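Vacuolar protein sorting 29 (Cryptosporidium parvum, PDB 2A22) probably serves in vacuolar and endosomal protein sorting as a VPS29-family protein built on a calcineurin-like phosphoesterase fold. Local coordinates at residues 57-71 with 80-93. Residues are numbered along the deposited sequence; the frame is centred on the assembly and turned at random.
Sequences NYVLCTGNVCSQEYV and NVYIVSGDLDSAIF
Val59 and Cys61 trade backbone hydrogen bonds with Asn80, Tyr82 and Val84, making strands 58-61 and 81-83 parallel neighbours in a beta-alpha-beta crossover whose helix is 68-77. This is the tight part. On the helix side, Cys61 CB meets Ile83 CG1 at 3.8 Å, and Val65 and Val71 touch Ile83 more lightly. On the other face, Leu60 CD2 rests obliquely against the Tyr82 ring, under strand 106-111.

Beyond the strands, the loops of the metallophosphoesterase fold are locked by polar side chains. Asn64 CG lies anti to the carbonyl carbon (chi1 -78°), which sends the amide across to the Gly86-Asp89 turn: OD1 accepts from Leu88 N at 2.8 Å, while ND2 gives a hydrogen to Asp87 OD1. Asp87 OD1 also bonds weakly to His120 and His149; the three face one point, possibly a vacant metal site.

The outer end is wetter: waters bridge Cys66 O to Ser90 N and Gln68 N to Ala91 O. Yet Gln68 grips Phe93 twice: OE1 accepts from Phe93 N, which sits above its carbonyl plane, and NE2 donates in plane to a lone pair of Phe93 O.

Between these regions Asp89 ties the loop at Asn64 and Cys66 to its own turn. Asp89 OD1 accepts from Cys66 N at 2.9 Å; its OD2 accepts from Asn64 N on the syn side and Gly86 N on the anti side, both from one face of the carboxylate.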
ATOM      1  N   ASN A  57      12.391   1.980   4.919  1.00 16.82           N
ATOM      2  CA  ASN A  57      13.334   1.923   3.807  1.00 17.52           C
ATOM      3  C   ASN A  57      12.700   1.411   2.503  1.00 17.14           C
ATOM      4  O   ASN A  57      13.399   1.225   1.508  1.00 18.34           O
ATOM      5  CB  ASN A  57      14.626   1.144   4.177  1.00 14.30           C
ATOM      6  CG  ASN A  57      14.371  -0.333   4.370  1.00 15.83           C
ATOM      7  OD1 ASN A  57      13.279  -0.735   4.761  1.00 17.72           O
ATOM      8  ND2 ASN A  57      15.358  -1.161   4.047  1.00 16.34           N
ATOM      9  N   TYR A  58      11.380   1.193   2.531  1.00 18.93           N
ATOM     10  CA  TYR A  58      10.577   0.846   1.344  1.00 19.10           C
ATOM     11  C   TYR A  58       9.161   1.388   1.484  1.00 19.98           C
ATOM     12  O   TYR A  58       8.595   1.371   2.561  1.00 19.96           O
ATOM     13  CB  TYR A  58      10.465  -0.662   1.150  1.00 20.00           C
ATOM     14  CG  TYR A  58      11.693  -1.344   0.604  1.00 21.55           C
ATOM     15  CD1 TYR A  58      12.710  -1.781   1.469  1.00 21.36           C
ATOM     16  CD2 TYR A  58      11.831  -1.578  -0.777  1.00 22.63           C
ATOM     17  CE1 TYR A  58      13.860  -2.435   0.985  1.00 21.05           C
ATOM     18  CE2 TYR A  58      12.977  -2.223  -1.280  1.00 23.22           C
ATOM     19  CZ  TYR A  58      13.983  -2.649  -0.385  1.00 20.69           C
ATOM     20  OH  TYR A  58      15.111  -3.283  -0.858  1.00 20.98           O
ATOM     21  N   VAL A  59       8.613   1.872   0.374  1.00 20.26           N
ATOM     22  CA  VAL A  59       7.243   2.311   0.295  1.00 17.04           C
ATOM     23  C   VAL A  59       6.667   1.573  -0.884  1.00 17.29           C
ATOM     24  O   VAL A  59       7.229   1.637  -1.955  1.00 16.55           O
ATOM     25  CB  VAL A  59       7.117   3.839   0.022  1.00 16.95           C
ATOM     26  CG1 VAL A  59       5.624   4.259  -0.161  1.00 13.10           C
ATOM     27  CG2 VAL A  59       7.754   4.650   1.127  1.00 13.56           C
ATOM     28  N   LEU A  60       5.569   0.840  -0.663  1.00 16.83           N
ATOM     29  CA  LEU A  60       4.800   0.228  -1.749  1.00 16.93           C
ATOM     30  C   LEU A  60       3.413   0.846  -1.800  1.00 15.58           C
ATOM     31  O   LEU A  60       2.568   0.633  -0.930  1.00 14.82           O
ATOM     32  CB  LEU A  60       4.728  -1.291  -1.609  1.00 17.76           C
ATOM     33  CG  LEU A  60       6.068  -1.999  -1.357  1.00 21.24           C
ATOM     34  CD1 LEU A  60       5.816  -3.491  -1.089  1.00 14.32           C
ATOM     35  CD2 LEU A  60       7.027  -1.779  -2.507  1.00 21.31           C
ATOM     36  N   CYS A  61       3.195   1.649  -2.817  1.00 17.68           N
ATOM     37  CA  CYS A  61       1.985   2.456  -2.885  1.00 15.34           C
ATOM     38  C   CYS A  61       1.020   1.886  -3.898  1.00 16.03           C
ATOM     39  O   CYS A  61       1.387   1.686  -5.056  1.00 17.44           O
ATOM     40  CB  CYS A  61       2.333   3.901  -3.235  1.00 18.78           C
ATOM     41  SG  CYS A  61       0.857   4.926  -3.454  1.00 17.77           S
ATOM     42  N   THR A  62      -0.219   1.641  -3.456  1.00 16.81           N
ATOM     43  CA  THR A  62      -1.224   0.934  -4.262  1.00 18.08           C
ATOM     44  C   THR A  62      -1.901   1.804  -5.348  1.00 18.71           C
ATOM     45  O   THR A  62      -2.743   1.308  -6.101  1.00 18.29           O
ATOM     46  CB  THR A  62      -2.283   0.304  -3.365  1.00 17.17           C
ATOM     47  OG1 THR A  62      -2.813   1.312  -2.466  1.00 19.09           O
ATOM     48  CG2 THR A  62      -1.642  -0.883  -2.564  1.00 12.30           C
ATOM     49  N   GLY A  63      -1.518   3.071  -5.428  1.00 15.43           N
ATOM     50  CA  GLY A  63      -2.062   3.966  -6.430  1.00 17.33           C
ATOM     51  C   GLY A  63      -3.163   4.870  -5.904  1.00 17.64           C
ATOM     52  O   GLY A  63      -3.402   4.950  -4.685  1.00 16.63           O
ATOM     53  N   ASN A  64      -3.835   5.554  -6.827  1.00 15.64           N
ATOM     54  CA  ASN A  64      -4.754   6.638  -6.460  1.00 16.53           C
ATOM     55  C   ASN A  64      -4.183   7.637  -5.448  1.00 15.89           C
ATOM     56  O   ASN A  64      -4.862   8.051  -4.492  1.00 16.68           O
ATOM     57  CB  ASN A  64      -6.123   6.093  -6.049  1.00 14.92           C
ATOM     58  CG  ASN A  64      -6.951   5.705  -7.244  1.00 16.11           C
ATOM     59  OD1 ASN A  64      -6.580   6.005  -8.381  1.00 18.79           O
ATOM     60  ND2 ASN A  64      -8.069   5.029  -7.009  1.00 21.13           N
ATOM     61  N   VAL A  65      -2.910   7.974  -5.651  1.00 15.18           N
ATOM     62  CA  VAL A  65      -2.285   9.125  -4.992  1.00 16.85           C
ATOM     63  C   VAL A  65      -2.954  10.418  -5.490  1.00 18.67           C
ATOM     64  O   VAL A  65      -3.266  11.294  -4.687  1.00 17.95           O
ATOM     65  CB  VAL A  65      -0.777   9.170  -5.286  1.00 16.82           C
ATOM     66  CG1 VAL A  65      -0.147  10.405  -4.666  1.00 17.49           C
ATOM     67  CG2 VAL A  65      -0.097   7.882  -4.781  1.00 15.84           C
ATOM     68  N   CYS A  66      -3.155  10.499  -6.821  1.00 17.97           N
ATOM     69  CA  CYS A  66      -3.928  11.555  -7.519  1.00 17.02           C
ATOM     70  C   CYS A  66      -3.322  12.957  -7.530  1.00 17.31           C
ATOM     71  O   CYS A  66      -3.622  13.756  -8.416  1.00 18.55           O
ATOM     72  CB  CYS A  66      -5.376  11.615  -7.002  1.00 18.67           C
ATOM     73  SG  CYS A  66      -6.308  10.076  -7.190  1.00 17.13           S
ATOM     74  N   SER A  67      -2.482  13.252  -6.546  1.00 18.41           N
ATOM     75  CA  SER A  67      -1.868  14.569  -6.395  1.00 18.85           C
ATOM     76  C   SER A  67      -0.360  14.480  -6.591  1.00 19.40           C
ATOM     77  O   SER A  67       0.339  13.730  -5.864  1.00 18.99           O
ATOM     78  CB  SER A  67      -2.157  15.122  -4.990  1.00 18.22           C
ATOM     79  OG  SER A  67      -1.263  16.167  -4.667  1.00 20.14           O
ATOM     80  N   GLN A  68       0.154  15.266  -7.532  1.00 18.81           N
ATOM     81  CA  GLN A  68       1.584  15.236  -7.821  1.00 18.87           C
ATOM     82  C   GLN A  68       2.395  15.646  -6.608  1.00 19.40           C
ATOM     83  O   GLN A  68       3.470  15.095  -6.377  1.00 20.65           O
ATOM     84  CB  GLN A  68       1.963  16.108  -9.014  1.00 17.86           C
ATOM     85  CG  GLN A  68       3.469  15.909  -9.472  1.00 15.98           C
ATOM     86  CD  GLN A  68       3.759  14.473  -9.928  1.00 20.97           C
ATOM     87  OE1 GLN A  68       2.828  13.708 -10.196  1.00 19.75           O
ATOM     88  NE2 GLN A  68       5.052  14.112 -10.048  1.00 16.30           N
ATOM     89  N   GLU A  69       1.878  16.615  -5.849  1.00 20.13           N
ATOM     90  CA  GLU A  69       2.475  17.015  -4.582  1.00 22.81           C
ATOM     91  C   GLU A  69       2.638  15.795  -3.650  1.00 19.65           C
ATOM     92  O   GLU A  69       3.658  15.672  -2.970  1.00 19.70           O
ATOM     93  CB  GLU A  69       1.632  18.115  -3.905  1.00 23.15           C
ATOM     94  CG  GLU A  69       2.172  18.552  -2.534  1.00 29.18           C
ATOM     95  CD  GLU A  69       1.188  19.385  -1.685  1.00 32.18           C
ATOM     96  OE1 GLU A  69       0.346  20.109  -2.244  1.00 36.42           O
ATOM     97  OE2 GLU A  69       1.267  19.308  -0.432  1.00 41.66           O
ATOM     98  N   TYR A  70       1.654  14.886  -3.634  1.00 16.94           N
ATOM     99  CA  TYR A  70       1.734  13.718  -2.746  1.00 16.82           C
ATOM    100  C   TYR A  70       2.622  12.579  -3.324  1.00 18.16           C
ATOM    101  O   TYR A  70       3.290  11.858  -2.580  1.00 19.42           O
ATOM    102  CB  TYR A  70       0.330  13.284  -2.277  1.00 16.35           C
ATOM    103  CG  TYR A  70      -0.113  14.169  -1.134  1.00 15.88           C
ATOM    104  CD1 TYR A  70      -0.583  15.477  -1.356  1.00 16.41           C
ATOM    105  CD2 TYR A  70       0.061  13.750   0.178  1.00 17.21           C
ATOM    106  CE1 TYR A  70      -0.912  16.324  -0.273  1.00 14.90           C
ATOM    107  CE2 TYR A  70      -0.251  14.570   1.237  1.00 20.89           C
ATOM    108  CZ  TYR A  70      -0.749  15.840   1.007  1.00 15.95           C
ATOM    109  OH  TYR A  70      -1.078  16.599   2.089  1.00 21.85           O
ATOM    110  N   VAL A  71       2.673  12.468  -4.653  1.00 17.46           N
ATOM    111  CA  VAL A  71       3.711  11.683  -5.310  1.00 17.25           C
ATOM    112  C   VAL A  71       5.102  12.121  -4.813  1.00 19.17           C
ATOM    113  O   VAL A  71       5.932  11.299  -4.399  1.00 17.03           O
ATOM    114  CB  VAL A  71       3.612  11.782  -6.842  1.00 17.85           C
ATOM    115  CG1 VAL A  71       4.868  11.212  -7.494  1.00 15.45           C
ATOM    116  CG2 VAL A  71       2.340  11.047  -7.363  1.00 18.56           C
ATOM    117  N   ASN A  80      13.778   3.849  -1.964  1.00 22.08           N
ATOM    118  CA  ASN A  80      12.948   2.786  -2.598  1.00 23.05           C
ATOM    119  C   ASN A  80      11.424   2.990  -2.494  1.00 22.37           C
ATOM    120  O   ASN A  80      10.773   2.521  -1.542  1.00 23.08           O
ATOM    121  CB  ASN A  80      13.358   1.376  -2.108  1.00 23.38           C
ATOM    122  CG  ASN A  80      14.875   1.138  -2.229  1.00 28.33           C
ATOM    123  OD1 ASN A  80      15.478   1.523  -3.222  1.00 29.57           O
ATOM    124  ND2 ASN A  80      15.483   0.538  -1.208  1.00 28.64           N
ATOM    125  N   VAL A  81      10.875   3.710  -3.464  1.00 20.36           N
ATOM    126  CA  VAL A  81       9.461   4.073  -3.461  1.00 21.28           C
ATOM    127  C   VAL A  81       8.796   3.610  -4.767  1.00 22.00           C
ATOM    128  O   VAL A  81       9.123   4.110  -5.847  1.00 22.03           O
ATOM    129  CB  VAL A  81       9.262   5.583  -3.260  1.00 21.71           C
ATOM    130  CG1 VAL A  81       7.787   5.943  -3.374  1.00 23.40           C
ATOM    131  CG2 VAL A  81       9.815   6.014  -1.876  1.00 22.79           C
ATOM    132  N   TYR A  82       7.888   2.642  -4.647  1.00 17.36           N
ATOM    133  CA  TYR A  82       7.166   2.088  -5.782  1.00 17.70           C
ATOM    134  C   TYR A  82       5.718   2.539  -5.740  1.00 16.87           C
ATOM    135  O   TYR A  82       5.020   2.347  -4.723  1.00 17.75           O
ATOM    136  CB  TYR A  82       7.236   0.544  -5.747  1.00 18.74           C
ATOM    137  CG  TYR A  82       8.673   0.052  -5.827  1.00 19.83           C
ATOM    138  CD1 TYR A  82       9.232  -0.248  -7.052  1.00 21.36           C
ATOM    139  CD2 TYR A  82       9.486  -0.059  -4.677  1.00 21.25           C
ATOM    140  CE1 TYR A  82      10.545  -0.660  -7.171  1.00 24.11           C
ATOM    141  CE2 TYR A  82      10.831  -0.483  -4.777  1.00 21.25           C
ATOM    142  CZ  TYR A  82      11.339  -0.781  -6.046  1.00 27.37           C
ATOM    143  OH  TYR A  82      12.643  -1.201  -6.250  1.00 29.73           O
ATOM    144  N   ILE A  83       5.258   3.113  -6.849  1.00 14.85           N
ATOM    145  CA  ILE A  83       3.890   3.590  -6.990  1.00 15.76           C
ATOM    146  C   ILE A  83       3.310   3.007  -8.242  1.00 17.45           C
ATOM    147  O   ILE A  83       3.910   3.083  -9.337  1.00 20.59           O
ATOM    148  CB  ILE A  83       3.835   5.132  -7.068  1.00 16.10           C
ATOM    149  CG1 ILE A  83       4.412   5.749  -5.771  1.00 18.86           C
ATOM    150  CG2 ILE A  83       2.403   5.620  -7.358  1.00 15.66           C
ATOM    151  CD1 ILE A  83       4.732   7.286  -5.835  1.00 18.72           C
ATOM    152  N   VAL A  84       2.146   2.388  -8.101  1.00 17.89           N
ATOM    153  CA  VAL A  84       1.460   1.878  -9.273  1.00 16.10           C
ATOM    154  C   VAL A  84       0.282   2.796  -9.630  1.00 17.77           C
ATOM    155  O   VAL A  84      -0.220   3.545  -8.792  1.00 14.70           O
ATOM    156  CB  VAL A  84       1.024   0.405  -9.110  1.00 15.39           C
ATOM    157  CG1 VAL A  84       2.268  -0.477  -9.002  1.00 15.05           C
ATOM    158  CG2 VAL A  84       0.062   0.229  -7.897  1.00 11.68           C
ATOM    159  N   SER A  85      -0.125   2.737 -10.884  1.00 18.55           N
ATOM    160  CA  SER A  85      -1.262   3.497 -11.385  1.00 22.64           C
ATOM    161  C   SER A  85      -2.620   2.983 -10.875  1.00 20.24           C
ATOM    162  O   SER A  85      -2.928   1.789 -10.981  1.00 23.43           O
ATOM    163  CB  SER A  85      -1.251   3.436 -12.918  1.00 22.56           C
ATOM    164  OG  SER A  85      -2.099   4.448 -13.411  1.00 35.40           O
ATOM    165  N   GLY A  86      -3.435   3.880 -10.338  1.00 20.45           N
ATOM    166  CA  GLY A  86      -4.820   3.558 -10.004  1.00 19.14           C
ATOM    167  C   GLY A  86      -5.813   4.106 -11.011  1.00 21.64           C
ATOM    168  O   GLY A  86      -5.425   4.747 -11.965  1.00 22.93           O
ATOM    169  N   ASP A  87      -7.103   3.863 -10.791  1.00 24.39           N
ATOM    170  CA  ASP A  87      -8.154   4.266 -11.742  1.00 27.85           C
ATOM    171  C   ASP A  87      -8.468   5.775 -11.746  1.00 27.80           C
ATOM    172  O   ASP A  87      -9.101   6.254 -12.654  1.00 25.37           O
ATOM    173  CB  ASP A  87      -9.450   3.471 -11.503  1.00 28.16           C
ATOM    174  CG  ASP A  87     -10.031   3.681 -10.117  1.00 32.26           C
ATOM    175  OD1 ASP A  87      -9.300   3.650  -9.111  1.00 40.99           O
ATOM    176  OD2 ASP A  87     -11.251   3.864 -10.010  1.00 41.72           O
ATOM    177  N   LEU A  88      -8.030   6.507 -10.725  1.00 28.35           N
ATOM    178  CA  LEU A  88      -8.311   7.939 -10.636  1.00 28.52           C
ATOM    179  C   LEU A  88      -7.061   8.785 -10.833  1.00 27.33           C
ATOM    180  O   LEU A  88      -7.087  10.004 -10.629  1.00 28.55           O
ATOM    181  CB  LEU A  88      -8.955   8.271  -9.285  1.00 29.04           C
ATOM    182  CG  LEU A  88     -10.391   7.782  -9.031  1.00 33.45           C
ATOM    183  CD1 LEU A  88     -10.854   8.196  -7.628  1.00 32.92           C
ATOM    184  CD2 LEU A  88     -11.385   8.306 -10.101  1.00 36.19           C
ATOM    185  N   ASP A  89      -5.968   8.138 -11.224  1.00 27.05           N
ATOM    186  CA  ASP A  89      -4.706   8.828 -11.389  1.00 26.25           C
ATOM    187  C   ASP A  89      -4.714   9.450 -12.776  1.00 28.96           C
ATOM    188  O   ASP A  89      -4.553   8.773 -13.775  1.00 32.09           O
ATOM    189  CB  ASP A  89      -3.521   7.869 -11.170  1.00 25.62           C
ATOM    190  CG  ASP A  89      -3.254   7.573  -9.681  1.00 23.32           C
ATOM    191  OD1 ASP A  89      -3.374   8.491  -8.843  1.00 21.57           O
ATOM    192  OD2 ASP A  89      -2.878   6.428  -9.342  1.00 21.98           O
ATOM    193  N   SER A  90      -4.962  10.749 -12.838  1.00 30.32           N
ATOM    194  CA  SER A  90      -5.103  11.408 -14.138  1.00 30.49           C
ATOM    195  C   SER A  90      -4.149  12.595 -14.261  1.00 27.69           C
ATOM    196  O   SER A  90      -3.940  13.080 -15.352  1.00 29.13           O
ATOM    197  CB  SER A  90      -6.551  11.869 -14.356  1.00 28.00           C
ATOM    198  OG  SER A  90      -6.879  12.863 -13.403  1.00 27.92           O
ATOM    199  N   ALA A  91      -3.559  13.023 -13.145  1.00 24.88           N
ATOM    200  CA  ALA A  91      -2.764  14.247 -13.108  1.00 22.52           C
ATOM    201  C   ALA A  91      -1.422  14.068 -12.375  1.00 22.91           C
ATOM    202  O   ALA A  91      -0.927  14.978 -11.691  1.00 19.73           O
ATOM    203  CB  ALA A  91      -3.579  15.378 -12.489  1.00 24.16           C
ATOM    204  N   ILE A  92      -0.829  12.890 -12.521  1.00 20.78           N
ATOM    205  CA  ILE A  92       0.419  12.608 -11.840  1.00 20.90           C
ATOM    206  C   ILE A  92       1.413  12.116 -12.852  1.00 20.41           C
ATOM    207  O   ILE A  92       1.026  11.609 -13.906  1.00 20.13           O
ATOM    208  CB  ILE A  92       0.283  11.603 -10.629  1.00 20.50           C
ATOM    209  CG1 ILE A  92      -0.222  10.225 -11.069  1.00 20.40           C
ATOM    210  CG2 ILE A  92      -0.625  12.142  -9.571  1.00 16.01           C
ATOM    211  CD1 ILE A  92      -0.253   9.196  -9.914  1.00 18.37           C
ATOM    212  N   PHE A  93       2.684  12.255 -12.487  1.00 20.11           N
ATOM    213  CA  PHE A  93       3.811  12.084 -13.367  1.00 22.08           C
ATOM    214  C   PHE A  93       4.857  11.262 -12.608  1.00 22.23           C
ATOM    215  O   PHE A  93       5.225  11.615 -11.507  1.00 23.63           O
ATOM    216  CB  PHE A  93       4.367  13.469 -13.731  1.00 23.07           C
ATOM    217  CG  PHE A  93       5.708  13.440 -14.406  1.00 24.99           C
ATOM    218  CD1 PHE A  93       5.811  13.141 -15.768  1.00 19.95           C
ATOM    219  CD2 PHE A  93       6.868  13.741 -13.681  1.00 21.50           C
ATOM    220  CE1 PHE A  93       7.056  13.123 -16.405  1.00 26.16           C
ATOM    221  CE2 PHE A  93       8.121  13.723 -14.292  1.00 24.93           C
ATOM    222  CZ  PHE A  93       8.229  13.421 -15.656  1.00 24.25           C
TER
HETATM  223  O   HOH W   1      14.925   3.155   0.575  1.00 23.14           O
HETATM  224  O   HOH W   2      17.805  -1.486  -0.085  1.00 38.14           O
HETATM  225  O   HOH W   3      -0.702   6.797  -7.948  1.00 25.33           O
HETATM  226  O   HOH W   4      -4.963  12.592 -10.641  1.00 16.68           O
HETATM  227  O   HOH W   5      -1.502  16.423  -9.619  1.00 21.45           O